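Local structure of 2',5'-phosphodiesterase 12 (Homo sapiens, 4Z0V) at residues P8-Q14 and P27-F33; Y18-P24 and N164-K168; I133-A139 and L157-R162. The protein belongs to the endonuclease/exonuclease/phosphatase family, joining an N-terminal domain of the E-set clan to a DNase I-like domain that holds a magnesium ion. All coordinates share one frame; numbering follows the deposited sequence.

Interaction 1. Residues P8-Q14 and P27-F33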
loop_
_atom_site.group_PDB
_atom_site.type_symbol
_atom_site.label_atom_id
_atom_site.label_comp_id
_atom_site.label_asym_id
_atom_site.label_seq_id
_atom_site.Cartn_x
_atom_site.Cartn_y
_atom_site.Cartn_z
ATOM N N PRO A 8 28.788 10.631 11.004
ATOM C CA PRO A 8 27.606 10.563 10.129
ATOM C C PRO A 8 28.047 10.272 8.697
ATOM O O PRO A 8 29.017 10.861 8.221
ATOM C CB PRO A 8 26.966 11.954 10.278
ATOM C CG PRO A 8 27.559 12.522 11.541
ATOM C CD PRO A 8 28.937 11.978 11.593
ATOM N N ALA A 9 27.413 9.286 8.061
ATOM C CA ALA A 9 27.759 8.866 6.703
ATOM C C ALA A 9 26.559 8.270 5.994
ATOM O O ALA A 9 25.768 7.569 6.615
ATOM C CB ALA A 9 28.907 7.857 6.731
ATOM N N PHE A 10 26.393 8.600 4.703
ATOM C CA PHE A 10 25.336 8.051 3.854
ATOM C C PHE A 10 25.851 6.718 3.314
ATOM O O PHE A 10 26.823 6.721 2.563
ATOM C CB PHE A 10 24.938 9.023 2.697
ATOM C CG PHE A 10 24.187 10.278 3.080
ATOM C CD1 PHE A 10 22.865 10.214 3.507
ATOM C CD2 PHE A 10 24.782 11.527 2.961
ATOM C CE1 PHE A 10 22.176 11.375 3.881
ATOM C CE2 PHE A 10 24.089 12.687 3.324
ATOM C CZ PHE A 10 22.793 12.605 3.786
ATOM N N THR A 11 25.259 5.580 3.755
ATOM C CA THR A 11 25.627 4.228 3.300
ATOM C C THR A 11 25.073 3.987 1.898
ATOM O O THR A 11 25.650 3.227 1.113
ATOM C CB THR A 11 25.136 3.160 4.269
ATOM O OG1 THR A 11 23.718 3.260 4.411
ATOM C CG2 THR A 11 25.810 3.249 5.619
ATOM N N GLU A 12 23.934 4.625 1.594
ATOM C CA GLU A 12 23.296 4.549 0.285
ATOM C C GLU A 12 22.870 5.952 -0.063
ATOM O O GLU A 12 22.391 6.674 0.809
ATOM C CB GLU A 12 22.099 3.565 0.268
ATOM C CG GLU A 12 22.461 2.123 0.585
ATOM C CD GLU A 12 21.332 1.117 0.537
ATOM O OE1 GLU A 12 20.416 1.193 1.390
ATOM O OE2 GLU A 12 21.385 0.223 -0.338
ATOM N N LEU A 13 23.177 6.373 -1.275
ATOM C CA LEU A 13 22.826 7.680 -1.824
ATOM C C LEU A 13 22.540 7.399 -3.264
ATOM O O LEU A 13 23.465 6.994 -3.992
ATOM C CB LEU A 13 23.944 8.718 -1.595
ATOM C CG LEU A 13 23.554 10.152 -1.898
ATOM C CD1 LEU A 13 22.525 10.650 -0.919
ATOM C CD2 LEU A 13 24.752 11.051 -1.861
ATOM N N GLN A 14 21.236 7.534 -3.665
ATOM C CA GLN A 14 20.756 7.212 -5.012
ATOM C C GLN A 14 19.631 8.136 -5.463
ATOM O O GLN A 14 18.776 8.520 -4.669
ATOM C CB GLN A 14 20.244 5.757 -5.083
ATOM C CG GLN A 14 21.303 4.672 -4.894
ATOM C CD GLN A 14 20.812 3.278 -5.207
ATOM O OE1 GLN A 14 20.006 3.052 -6.122
ATOM N NE2 GLN A 14 21.353 2.302 -4.501
ATOM N N PRO A 27 15.250 11.064 -3.204
ATOM C CA PRO A 27 16.503 10.313 -3.159
ATOM C C PRO A 27 16.489 9.213 -2.118
ATOM O O PRO A 27 15.903 9.384 -1.049
ATOM C CB PRO A 27 17.550 11.371 -2.779
ATOM C CG PRO A 27 16.796 12.467 -2.123
ATOM C CD PRO A 27 15.429 12.458 -2.752
ATOM N N LYS A 28 17.185 8.113 -2.421
ATOM C CA LYS A 28 17.413 7.060 -1.448
ATOM C C LYS A 28 18.603 7.533 -0.643
ATOM O O LYS A 28 19.606 7.941 -1.235
ATOM C CB LYS A 28 17.669 5.705 -2.150
ATOM C CG LYS A 28 17.912 4.540 -1.191
ATOM C CD LYS A 28 18.014 3.266 -2.020
ATOM C CE LYS A 28 18.351 2.061 -1.218
ATOM N NZ LYS A 28 18.271 0.832 -2.049
ATOM N N LEU A 29 18.442 7.626 0.671
ATOM C CA LEU A 29 19.511 8.021 1.594
ATOM C C LEU A 29 19.479 7.098 2.751
ATOM O O LEU A 29 18.521 7.133 3.520
ATOM C CB LEU A 29 19.422 9.467 2.143
ATOM C CG LEU A 29 18.674 10.568 1.440
ATOM C CD1 LEU A 29 18.375 11.651 2.424
ATOM C CD2 LEU A 29 19.521 11.199 0.376
ATOM N N SER A 30 20.455 6.247 2.881
ATOM C CA SER A 30 20.471 5.384 4.053
ATOM C C SER A 30 21.554 5.982 4.917
ATOM O O SER A 30 22.686 6.160 4.459
ATOM C CB SER A 30 20.697 3.928 3.666
ATOM O OG SER A 30 19.746 3.502 2.699
ATOM N N LEU A 31 21.166 6.486 6.071
ATOM C CA LEU A 31 22.086 7.220 6.922
ATOM C C LEU A 31 22.538 6.417 8.153
ATOM O O LEU A 31 21.701 5.891 8.889
ATOM C CB LEU A 31 21.365 8.525 7.338
ATOM C CG LEU A 31 22.183 9.738 7.786
ATOM C CD1 LEU A 31 23.422 9.927 6.960
ATOM C CD2 LEU A 31 21.342 10.997 7.718
ATOM N N GLU A 32 23.868 6.310 8.350
ATOM C CA GLU A 32 24.483 5.676 9.524
ATOM C C GLU A 32 25.074 6.776 10.432
ATOM O O GLU A 32 25.597 7.773 9.921
ATOM C CB GLU A 32 25.546 4.616 9.146
ATOM C CG GLU A 32 26.863 5.144 8.586
ATOM C CD GLU A 32 28.016 4.160 8.474
ATOM O OE1 GLU A 32 27.761 2.941 8.340
ATOM O OE2 GLU A 32 29.183 4.615 8.495
ATOM N N PHE A 33 24.978 6.600 11.770
ATOM C CA PHE A 33 25.472 7.546 12.789
ATOM C C PHE A 33 24.894 8.981 12.588
ATOM O O PHE A 33 25.591 9.955 12.858
ATOM C CB PHE A 33 27.019 7.616 12.789
ATOM C CG PHE A 33 27.805 6.387 13.179
ATOM C CD1 PHE A 33 28.244 6.210 14.487
ATOM C CD2 PHE A 33 28.206 5.463 12.220
ATOM C CE1 PHE A 33 29.021 5.097 14.840
ATOM C CE2 PHE A 33 28.981 4.351 12.573
ATOM C CZ PHE A 33 29.385 4.176 13.882
HETATM O O HOH W 1 17.919 -0.150 0.828
HETATM O O HOH W 2 20.429 -0.353 -4.464
#

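Interaction 2. Residues Y18-P24 and N164-K168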
loop_
_atom_site.group_PDB
_atom_site.type_symbol
_atom_site.label_atom_id
_atom_site.label_comp_id
_atom_site.label_asym_id
_atom_site.label_seq_id
_atom_site.Cartn_x
_atom_site.Cartn_y
_atom_site.Cartn_z
ATOM N N TYR A 18 14.290 8.125 -13.686
ATOM C CA TYR A 18 13.235 8.794 -14.410
ATOM C C TYR A 18 12.792 9.981 -13.559
ATOM O O TYR A 18 12.389 9.795 -12.417
ATOM C CB TYR A 18 12.089 7.788 -14.652
ATOM C CG TYR A 18 11.166 8.067 -15.820
ATOM C CD1 TYR A 18 10.681 7.032 -16.613
ATOM C CD2 TYR A 18 10.707 9.355 -16.082
ATOM C CE1 TYR A 18 9.828 7.283 -17.689
ATOM C CE2 TYR A 18 9.863 9.617 -17.158
ATOM C CZ TYR A 18 9.415 8.580 -17.951
ATOM O OH TYR A 18 8.567 8.855 -18.995
ATOM N N ILE A 19 12.973 11.199 -14.076
ATOM C CA ILE A 19 12.599 12.409 -13.363
ATOM C C ILE A 19 11.603 13.169 -14.241
ATOM O O ILE A 19 11.922 13.455 -15.398
ATOM C CB ILE A 19 13.861 13.245 -13.002
ATOM C CG1 ILE A 19 14.700 12.517 -11.925
ATOM C CG2 ILE A 19 13.449 14.657 -12.551
ATOM C CD1 ILE A 19 16.063 13.097 -11.673
ATOM N N MET A 20 10.415 13.510 -13.689
ATOM C CA MET A 20 9.392 14.246 -14.436
ATOM C C MET A 20 9.016 15.535 -13.774
ATOM O O MET A 20 8.920 15.599 -12.539
ATOM C CB MET A 20 8.106 13.413 -14.602
ATOM C CG MET A 20 8.311 12.191 -15.405
ATOM S SD MET A 20 6.790 11.246 -15.655
ATOM C CE MET A 20 6.404 10.887 -14.143
ATOM N N ALA A 21 8.704 16.552 -14.591
ATOM C CA ALA A 21 8.224 17.840 -14.087
ATOM C C ALA A 21 6.928 17.635 -13.303
ATOM O O ALA A 21 6.060 16.914 -13.781
ATOM C CB ALA A 21 7.976 18.786 -15.252
ATOM N N GLY A 22 6.834 18.212 -12.109
ATOM C CA GLY A 22 5.647 18.083 -11.264
ATOM C C GLY A 22 5.568 16.812 -10.445
ATOM O O GLY A 22 4.590 16.618 -9.705
ATOM N N PHE A 23 6.619 15.972 -10.514
ATOM C CA PHE A 23 6.704 14.698 -9.775
ATOM C C PHE A 23 7.867 14.780 -8.815
ATOM O O PHE A 23 8.969 15.161 -9.230
ATOM C CB PHE A 23 6.842 13.484 -10.711
ATOM C CG PHE A 23 5.543 13.170 -11.410
ATOM C CD1 PHE A 23 5.070 13.986 -12.435
ATOM C CD2 PHE A 23 4.745 12.109 -10.985
ATOM C CE1 PHE A 23 3.844 13.727 -13.045
ATOM C CE2 PHE A 23 3.520 11.846 -11.605
ATOM C CZ PHE A 23 3.064 12.674 -12.606
ATOM N N PRO A 24 7.635 14.463 -7.530
ATOM C CA PRO A 24 8.711 14.612 -6.535
ATOM C C PRO A 24 9.867 13.658 -6.767
ATOM O O PRO A 24 9.651 12.482 -7.026
ATOM C CB PRO A 24 8.006 14.329 -5.190
ATOM C CG PRO A 24 6.802 13.488 -5.550
ATOM C CD PRO A 24 6.358 14.041 -6.894
ATOM N N ASN A 164 7.089 6.544 -10.370
ATOM C CA ASN A 164 7.013 8.002 -10.232
ATOM C C ASN A 164 5.586 8.452 -9.868
ATOM O O ASN A 164 5.387 9.257 -8.949
ATOM C CB ASN A 164 7.472 8.672 -11.506
ATOM C CG ASN A 164 8.693 9.514 -11.306
ATOM O OD1 ASN A 164 8.640 10.738 -11.395
ATOM N ND2 ASN A 164 9.811 8.885 -11.005
ATOM N N LEU A 165 4.595 7.876 -10.560
ATOM C CA LEU A 165 3.200 8.209 -10.297
ATOM C C LEU A 165 2.774 7.762 -8.919
ATOM O O LEU A 165 2.100 8.520 -8.233
ATOM C CB LEU A 165 2.292 7.568 -11.361
ATOM C CG LEU A 165 2.024 8.398 -12.613
ATOM C CD1 LEU A 165 3.314 8.698 -13.371
ATOM C CD2 LEU A 165 1.070 7.649 -13.535
ATOM N N ILE A 166 3.192 6.562 -8.495
ATOM C CA ILE A 166 2.819 5.993 -7.178
ATOM C C ILE A 166 3.446 6.844 -6.072
ATOM O O ILE A 166 2.803 7.123 -5.073
ATOM C CB ILE A 166 3.234 4.497 -7.080
ATOM C CG1 ILE A 166 2.281 3.606 -7.940
ATOM C CG2 ILE A 166 3.242 3.999 -5.609
ATOM C CD1 ILE A 166 2.907 2.221 -8.372
ATOM N N GLN A 167 4.673 7.305 -6.275
ATOM C CA GLN A 167 5.313 8.170 -5.297
ATOM C C GLN A 167 4.553 9.481 -5.173
ATOM O O GLN A 167 4.245 9.902 -4.058
ATOM C CB GLN A 167 6.778 8.440 -5.688
ATOM C CG GLN A 167 7.702 7.239 -5.411
ATOM C CD GLN A 167 9.134 7.593 -5.815
ATOM O OE1 GLN A 167 9.368 8.402 -6.703
ATOM N NE2 GLN A 167 10.127 7.013 -5.166
ATOM N N LYS A 168 4.189 10.090 -6.310
ATOM C CA LYS A 168 3.437 11.343 -6.281
ATOM C C LYS A 168 2.057 11.118 -5.628
ATOM O O LYS A 168 1.628 11.891 -4.785
ATOM C CB LYS A 168 3.281 11.918 -7.696
ATOM C CG LYS A 168 2.577 13.295 -7.647
ATOM C CD LYS A 168 2.482 13.996 -8.978
ATOM C CE LYS A 168 1.818 15.361 -8.815
ATOM N NZ LYS A 168 1.818 16.071 -10.134
HETATM O O HOH W 3 10.181 13.069 -10.879
HETATM O O HOH W 4 11.617 9.910 -6.916
HETATM O O HOH W 5 7.415 11.263 -7.990
#

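Interaction 3. Residues I133-A139 and L157-R162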
loop_
_atom_site.group_PDB
_atom_site.type_symbol
_atom_site.label_atom_id
_atom_site.label_comp_id
_atom_site.label_asym_id
_atom_site.label_seq_id
_atom_site.Cartn_x
_atom_site.Cartn_y
_atom_site.Cartn_z
ATOM N N ILE A 133 -0.794 -1.995 -5.699
ATOM C CA ILE A 133 -0.004 -1.132 -6.600
ATOM C C ILE A 133 0.510 -1.840 -7.858
ATOM O O ILE A 133 1.212 -1.184 -8.645
ATOM C CB ILE A 133 1.158 -0.418 -5.842
ATOM C CG1 ILE A 133 2.163 -1.444 -5.220
ATOM C CG2 ILE A 133 0.565 0.561 -4.772
ATOM C CD1 ILE A 133 3.520 -0.779 -4.749
ATOM N N LEU A 134 0.081 -3.100 -8.094
ATOM C CA LEU A 134 0.409 -3.920 -9.292
ATOM C C LEU A 134 1.912 -4.201 -9.368
ATOM O O LEU A 134 2.739 -3.335 -9.736
ATOM C CB LEU A 134 -0.111 -3.222 -10.579
ATOM C CG LEU A 134 0.255 -3.835 -11.952
ATOM C CD1 LEU A 134 -0.150 -5.307 -12.034
ATOM C CD2 LEU A 134 -0.378 -3.014 -13.078
ATOM N N ALA A 135 2.272 -5.450 -9.028
ATOM C CA ALA A 135 3.668 -5.807 -8.951
ATOM C C ALA A 135 4.322 -5.888 -10.327
ATOM O O ALA A 135 3.749 -6.419 -11.296
ATOM C CB ALA A 135 3.849 -7.120 -8.210
ATOM N N ASP A 136 5.546 -5.360 -10.400
ATOM C CA ASP A 136 6.341 -5.451 -11.626
ATOM C C ASP A 136 6.629 -6.918 -11.955
ATOM O O ASP A 136 6.749 -7.259 -13.132
ATOM C CB ASP A 136 7.666 -4.690 -11.472
ATOM C CG ASP A 136 8.488 -4.755 -12.738
ATOM O OD1 ASP A 136 8.028 -4.225 -13.762
ATOM O OD2 ASP A 136 9.550 -5.407 -12.720
ATOM N N THR A 137 6.700 -7.802 -10.930
ATOM C CA THR A 137 6.924 -9.236 -11.197
ATOM C C THR A 137 5.832 -9.745 -12.159
ATOM O O THR A 137 6.111 -10.615 -12.985
ATOM C CB THR A 137 7.053 -10.065 -9.914
ATOM O OG1 THR A 137 7.500 -11.370 -10.281
ATOM C CG2 THR A 137 5.752 -10.198 -9.151
ATOM N N TYR A 138 4.610 -9.166 -12.090
ATOM C CA TYR A 138 3.528 -9.547 -13.001
ATOM C C TYR A 138 3.421 -8.601 -14.185
ATOM O O TYR A 138 3.260 -9.078 -15.312
ATOM C CB TYR A 138 2.160 -9.646 -12.301
ATOM C CG TYR A 138 2.197 -10.436 -11.006
ATOM C CD1 TYR A 138 2.600 -11.768 -10.990
ATOM C CD2 TYR A 138 1.877 -9.837 -9.786
ATOM C CE1 TYR A 138 2.695 -12.486 -9.794
ATOM C CE2 TYR A 138 1.978 -10.544 -8.578
ATOM C CZ TYR A 138 2.392 -11.870 -8.591
ATOM O OH TYR A 138 2.503 -12.603 -7.432
ATOM N N ALA A 139 3.534 -7.274 -13.951
ATOM C CA ALA A 139 3.338 -6.265 -15.012
ATOM C C ALA A 139 4.427 -6.324 -16.110
ATOM O O ALA A 139 4.139 -5.967 -17.247
ATOM C CB ALA A 139 3.298 -4.865 -14.401
ATOM N N LEU A 157 3.536 1.035 -18.439
ATOM C CA LEU A 157 3.528 -0.211 -17.642
ATOM C C LEU A 157 4.846 -0.431 -16.945
ATOM O O LEU A 157 4.926 -1.197 -15.982
ATOM C CB LEU A 157 3.268 -1.441 -18.534
ATOM C CG LEU A 157 1.847 -1.895 -18.680
ATOM C CD1 LEU A 157 1.775 -3.014 -19.714
ATOM C CD2 LEU A 157 1.263 -2.351 -17.330
ATOM N N GLU A 158 5.906 0.172 -17.503
ATOM C CA GLU A 158 7.277 0.088 -17.030
ATOM C C GLU A 158 7.382 0.539 -15.590
ATOM O O GLU A 158 6.742 1.527 -15.224
ATOM C CB GLU A 158 8.164 0.967 -17.919
ATOM C CG GLU A 158 8.150 0.508 -19.371
ATOM C CD GLU A 158 9.477 0.001 -19.888
ATOM O OE1 GLU A 158 10.427 0.810 -19.994
ATOM O OE2 GLU A 158 9.557 -1.203 -20.218
ATOM N N LEU A 159 8.185 -0.176 -14.786
ATOM C CA LEU A 159 8.307 0.100 -13.363
ATOM C C LEU A 159 8.699 1.548 -13.018
ATOM O O LEU A 159 8.042 2.146 -12.156
ATOM C CB LEU A 159 9.268 -0.883 -12.659
ATOM C CG LEU A 159 9.211 -0.845 -11.100
ATOM C CD1 LEU A 159 7.763 -0.971 -10.567
ATOM C CD2 LEU A 159 10.089 -1.913 -10.497
ATOM N N ASP A 160 9.722 2.101 -13.665
ATOM C CA ASP A 160 10.206 3.448 -13.368
ATOM C C ASP A 160 9.104 4.515 -13.577
ATOM O O ASP A 160 8.957 5.400 -12.733
ATOM C CB ASP A 160 11.460 3.785 -14.190
ATOM C CG ASP A 160 12.724 3.036 -13.761
ATOM O OD1 ASP A 160 12.882 2.773 -12.542
ATOM O OD2 ASP A 160 13.571 2.748 -14.638
ATOM N N TYR A 161 8.288 4.380 -14.642
ATOM C CA TYR A 161 7.188 5.304 -14.885
ATOM C C TYR A 161 6.119 5.182 -13.771
ATOM O O TYR A 161 5.719 6.185 -13.145
ATOM C CB TYR A 161 6.556 5.031 -16.269
ATOM C CG TYR A 161 5.463 6.019 -16.617
ATOM C CD1 TYR A 161 4.130 5.757 -16.303
ATOM C CD2 TYR A 161 5.759 7.217 -17.261
ATOM C CE1 TYR A 161 3.115 6.659 -16.635
ATOM C CE2 TYR A 161 4.750 8.114 -17.624
ATOM C CZ TYR A 161 3.426 7.819 -17.329
ATOM O OH TYR A 161 2.440 8.713 -17.689
ATOM N N ARG A 162 5.609 3.957 -13.568
ATOM C CA ARG A 162 4.567 3.705 -12.555
ATOM C C ARG A 162 5.022 4.142 -11.148
ATOM O O ARG A 162 4.210 4.681 -10.400
ATOM C CB ARG A 162 4.168 2.235 -12.553
ATOM C CG ARG A 162 3.435 1.878 -13.839
ATOM C CD ARG A 162 2.569 0.623 -13.741
ATOM N NE ARG A 162 3.362 -0.532 -13.349
ATOM C CZ ARG A 162 3.235 -1.187 -12.203
ATOM N NH1 ARG A 162 3.993 -2.242 -11.953
ATOM N NH2 ARG A 162 2.342 -0.792 -11.297
HETATM O O HOH W 6 5.992 -2.545 -13.872
HETATM O O HOH W 7 9.128 -2.893 -15.736
#

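Interaction 1. Residues P8-Q14 and P27-F33
Phe10 packs against Leu29 and Leu31 where strands 9-14 and 28-32 pair as a two-stranded antiparallel sheet, its register shifted by a classic beta bulge in which Thr11 and Glu12 both face Ser30. One side of the sheet is apolar. There Leu31 sets its CD1 over a face of the Phe10 ring, toward the rim, in a CH-pi contact 3.9 Å from the ring centroid. Leu29 runs beside Phe10 and points the same way, its CB 3.8 Å from Phe10 CE1. Leu13 lies alongside Leu29 too; the 3.3 Å between Leu13 CD1 and Leu29 CD2 is unusually short and perhaps doubtful. Bulky hydrocarbon side chains suit this side because it meets Phe41 of strand 40-46 and Cys81 of strand 77-82 within the N-terminal domain. The other side is mostly polar. Lys28 is extended throughout, with CG anti to the backbone N (chi1 -180°), and this brings NZ to its stronger partner, Asp190 of helix 185-198, while the salt bridge from Lys28 NZ to Glu12 OE2 is long, 3.6 Å. At the bulge Thr11 N donates to Ser30 O at 2.7 Å, while Glu12 N reaches that same oxygen weakly. Serine suits the place because its short hydroxyl meets the carboxylate of its cross-strand neighbour: Ser30 OG donates to Glu12 OE1 over 2.7 Å, on the anti side of the carboxylate and 19° out of its plane.

Interaction 2. Residues Y18-P24 and N164-K168
Lys168 lays its aliphatic chain across one face of the Phe23 ring, meeting it at about a right angle. With CG opposite the backbone N (chi1 -176°) and every later bond extended, the chain is straight: Lys168 CD makes a CH-pi contact 3.7 Å from the Phe23 centroid, and NZ lies over the same face in a cation-pi contact at 4.4 Å. Lys168 NZ also donates to Gly22 O at 2.9 Å, approaching 42° out of the carbonyl plane. Lysine suits the place because one side chain supplies an apolar chain for the ring and a charged end for the carbonyl. On the opposite ring face Met20 CE sits over the centre, 3.6 Å above the Phe23 plane, and touches Leu165 CD1; methionine suits the spot because its unbranched thioether can fold at chi3 (-61°) to set a methyl on the ring. The Asn164 amide meets the backbone of the loop: its ND2 gives a weak bond to Tyr18 O, and a water that accepts from Met20 N lies 2.8 Å from Asn164 OD1. Met20 to Phe23 form a type II beta turn, with Gly22 at the position of positive phi that favours glycine. This turn of the N-terminal domain is docked on helix 159-172 of the DNase I-like domain, a buried interdomain interface.

Interaction 3. Residues I133-A139 and L157-R162
Leu134 overlaps one face of the Arg162 guanidinium, its CD2 3.9 Å above the plane and offset toward the rim, the two side chains crossing at about a right angle. Hydrogen bonds grip the edge of the same group. Arg162 NH2 donates to Ile133 O at 2.9 Å, NH1 and NH2 close end-on around the single atom Leu134 O, and Arg162 NE donates to Leu157 O at 3.1 Å. All these oxygens lie near the guanidinium plane, which fixes its rotation, and a bend at chi3 (-58°) turns the group into place. Arginine fits because its flat end carries several N-H groups in one plane and can satisfy several backbone carbonyls at once in a buried setting; Pro427 O takes a further bond from NH2. Ala139 is small enough for its CB to sit 3.7 Å from Arg162 NH1. A water accepts from NH1 and donates to Leu157 O and to Asp136 OD1, while a second water joins Asp136 OD1 to Leu159 N. Beside them both methyls of Leu159 pack on Asp136 CB. Arg162 thereby ties the start of helix 159-172 to the loop after strand 125-132 of the DNase I-like fold, a loop whose Leu134 side chain lies about 5 Å from the bound magnesium ion.

Interactions 2 and 3 share helix 159-172 and touch directly, their centres about 14 Å apart: Tyr18 OH lies 3.7 Å from Tyr161 CD2, and Ile166 CD1 lies 3.8 Å from Ile133 O. The helix thus meets the N-terminal domain along residues 160-168, while its first turn, through Leu159 and Arg162, also holds the loop near the magnesium ion. Interaction 1 lies within the N-terminal domain, its centre about 21 Å from that of interaction 2; residues 18-24 belong to the connection between its two strands, so the chain passes from one contact to the other. Interaction 1 is farther from interaction 3, about 26 Å between centres and about 10 Å between nearest atoms, without touching it.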